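Local coordinates for PUA domain-containing protein (PDB 3D79) that is of uncharacterised function but carries a PUA domain behind a pre-PUA-like domain and probably binds RNA, at residues A[25-30]-A[71-76]. Numbering follows the deposited sequence.
Sequences IAQLSQ and KDLIFP
Q27 and I74 are nearest neighbours across the contact, 7.4 Å between their CA atoms, where helix segment 25-30 crosses strand 73-76 at -57° with the axes 8.7 Å apart. The polar link is made by the Q27 amide, which is gripped by backbone atoms at two points, one in the strand and one in the loop residue before it. I74 N donates to Q27 OE1 at 3.0 Å, nearly straight at 166° and tilted modestly from the carbonyl plane of the amide, while Q27 NE2 donates to D72 O at 3.0 Å. The second bond lies close to the amide plane and in the carbonyl plane of D72. Because OE1 accepts from an N-H and NE2 gives to a C=O, the pair of bonds fixes the flip of the amide. The Q27 chain is extended beyond CG (chi2 179°), which carries the amide across to the strand. A water donates both to Q27 OE1 and, at 2.8 Å, to I74 O, adding a second donor to the amide oxygen and a bridge to the strand. Were Q27 an alanine, I74 N and D72 O would probably lose their helix-borne partners and the bridging water one of its acceptors. Beside this polar patch, I74 CD1 meets L28 CD2 at 3.6 Å, the two side chains crossing at about a right angle. L28 CD2 also reaches P76 CD, more loosely. The contact thus seats helix 18-32 on an edge strand of the pre-PUA-like domain's antiparallel sheet, where F75 pairs through its backbone with I68 of strand 64-70; L28 continues onto F67 of that strand and, with P76, onto M40 of helix 34-40.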
loop_
_atom_site.group_PDB
_atom_site.type_symbol
_atom_site.label_atom_id
_atom_site.label_comp_id
_atom_site.label_asym_id
_atom_site.label_seq_id
_atom_site.Cartn_x
_atom_site.Cartn_y
_atom_site.Cartn_z
ATOM N N ILE A 25 -5.846 -8.048 -10.649
ATOM C CA ILE A 25 -6.881 -7.075 -11.000
ATOM C C ILE A 25 -8.093 -7.195 -10.070
ATOM O O ILE A 25 -8.611 -6.187 -9.580
ATOM C CB ILE A 25 -7.307 -7.220 -12.474
ATOM C CG1 ILE A 25 -6.146 -6.821 -13.388
ATOM C CG2 ILE A 25 -8.554 -6.377 -12.773
ATOM C CD1 ILE A 25 -6.365 -7.196 -14.854
ATOM N N ALA A 26 -8.527 -8.431 -9.829
ATOM C CA ALA A 26 -9.652 -8.696 -8.934
ATOM C C ALA A 26 -9.391 -8.141 -7.530
ATOM O O ALA A 26 -10.243 -7.459 -6.956
ATOM C CB ALA A 26 -9.932 -10.181 -8.884
ATOM N N GLN A 27 -8.200 -8.408 -7.003
ATOM C CA GLN A 27 -7.813 -7.926 -5.676
ATOM C C GLN A 27 -7.798 -6.399 -5.607
ATOM O O GLN A 27 -8.364 -5.811 -4.690
ATOM C CB GLN A 27 -6.453 -8.494 -5.262
ATOM C CG GLN A 27 -6.473 -9.974 -4.901
ATOM C CD GLN A 27 -5.102 -10.502 -4.510
ATOM O OE1 GLN A 27 -4.367 -9.864 -3.753
ATOM N NE2 GLN A 27 -4.755 -11.682 -5.017
ATOM N N LEU A 28 -7.169 -5.761 -6.592
ATOM C CA LEU A 28 -7.095 -4.302 -6.643
ATOM C C LEU A 28 -8.480 -3.674 -6.759
ATOM O O LEU A 28 -8.773 -2.670 -6.111
ATOM C CB LEU A 28 -6.221 -3.853 -7.817
ATOM C CG LEU A 28 -4.723 -4.166 -7.751
ATOM C CD1 LEU A 28 -4.097 -3.899 -9.102
ATOM C CD2 LEU A 28 -4.019 -3.350 -6.658
ATOM N N SER A 29 -9.335 -4.282 -7.576
ATOM C CA SER A 29 -10.692 -3.778 -7.773
ATOM C C SER A 29 -11.514 -3.823 -6.489
ATOM O O SER A 29 -12.281 -2.902 -6.204
ATOM C CB SER A 29 -11.397 -4.541 -8.900
ATOM O OG SER A 29 -10.750 -4.291 -10.143
ATOM N N GLN A 30 -11.342 -4.885 -5.710
ATOM C CA GLN A 30 -12.042 -4.994 -4.434
ATOM C C GLN A 30 -11.557 -3.927 -3.453
ATOM O O GLN A 30 -12.361 -3.294 -2.765
ATOM C CB GLN A 30 -11.870 -6.381 -3.825
ATOM C CG GLN A 30 -12.710 -6.579 -2.568
ATOM C CD GLN A 30 -12.437 -7.902 -1.894
ATOM O OE1 GLN A 30 -11.326 -8.157 -1.434
ATOM N NE2 GLN A 30 -13.460 -8.750 -1.815
ATOM N N LYS A 71 2.784 -14.366 -0.396
ATOM C CA LYS A 71 2.062 -15.551 -0.894
ATOM C C LYS A 71 1.239 -15.279 -2.158
ATOM O O LYS A 71 1.814 -15.152 -3.244
ATOM C CB LYS A 71 1.268 -16.299 0.207
ATOM C CG LYS A 71 0.679 -15.451 1.344
ATOM C CD LYS A 71 -0.819 -15.171 1.172
ATOM C CE LYS A 71 -1.695 -16.183 1.929
ATOM N NZ LYS A 71 -1.711 -17.547 1.302
ATOM N N ASP A 72 -0.080 -15.171 -2.030
ATOM C CA ASP A 72 -0.923 -14.888 -3.189
ATOM C C ASP A 72 -1.605 -13.523 -3.098
ATOM O O ASP A 72 -2.425 -13.179 -3.958
ATOM C CB ASP A 72 -1.950 -16.010 -3.412
ATOM C CG ASP A 72 -3.046 -16.031 -2.358
ATOM O OD1 ASP A 72 -4.190 -16.406 -2.699
ATOM O OD2 ASP A 72 -2.772 -15.682 -1.193
ATOM N N LEU A 73 -1.245 -12.742 -2.078
ATOM C CA LEU A 73 -1.871 -11.434 -1.858
ATOM C C LEU A 73 -0.964 -10.280 -2.263
ATOM O O LEU A 73 0.223 -10.270 -1.938
ATOM C CB LEU A 73 -2.301 -11.268 -0.396
ATOM C CG LEU A 73 -3.354 -12.230 0.169
ATOM C CD1 LEU A 73 -3.645 -11.872 1.618
ATOM C CD2 LEU A 73 -4.638 -12.220 -0.650
ATOM N N ILE A 74 -1.542 -9.307 -2.967
ATOM C CA ILE A 74 -0.778 -8.171 -3.465
ATOM C C ILE A 74 -1.255 -6.840 -2.874
ATOM O O ILE A 74 -2.380 -6.725 -2.370
ATOM C CB ILE A 74 -0.776 -8.089 -5.034
ATOM C CG1 ILE A 74 -2.193 -7.959 -5.596
ATOM C CG2 ILE A 74 -0.095 -9.312 -5.642
ATOM C CD1 ILE A 74 -2.721 -6.547 -5.644
ATOM N N PHE A 75 -0.381 -5.842 -2.949
ATOM C CA PHE A 75 -0.729 -4.472 -2.584
ATOM C C PHE A 75 0.261 -3.526 -3.252
ATOM O O PHE A 75 1.415 -3.891 -3.453
ATOM C CB PHE A 75 -0.702 -4.272 -1.066
ATOM C CG PHE A 75 -1.496 -3.080 -0.602
ATOM C CD1 PHE A 75 -2.889 -3.096 -0.652
ATOM C CD2 PHE A 75 -0.855 -1.940 -0.118
ATOM C CE1 PHE A 75 -3.633 -2.000 -0.237
ATOM C CE2 PHE A 75 -1.591 -0.839 0.302
ATOM C CZ PHE A 75 -2.984 -0.867 0.245
ATOM N N PRO A 76 -0.186 -2.312 -3.633
ATOM C CA PRO A 76 0.781 -1.377 -4.216
ATOM C C PRO A 76 2.011 -1.101 -3.348
ATOM O O PRO A 76 1.902 -0.973 -2.126
ATOM C CB PRO A 76 -0.037 -0.085 -4.378
ATOM C CG PRO A 76 -1.434 -0.557 -4.523
ATOM C CD PRO A 76 -1.550 -1.747 -3.613
HETATM O O HOH W 1 -4.684 -8.124 -1.718
#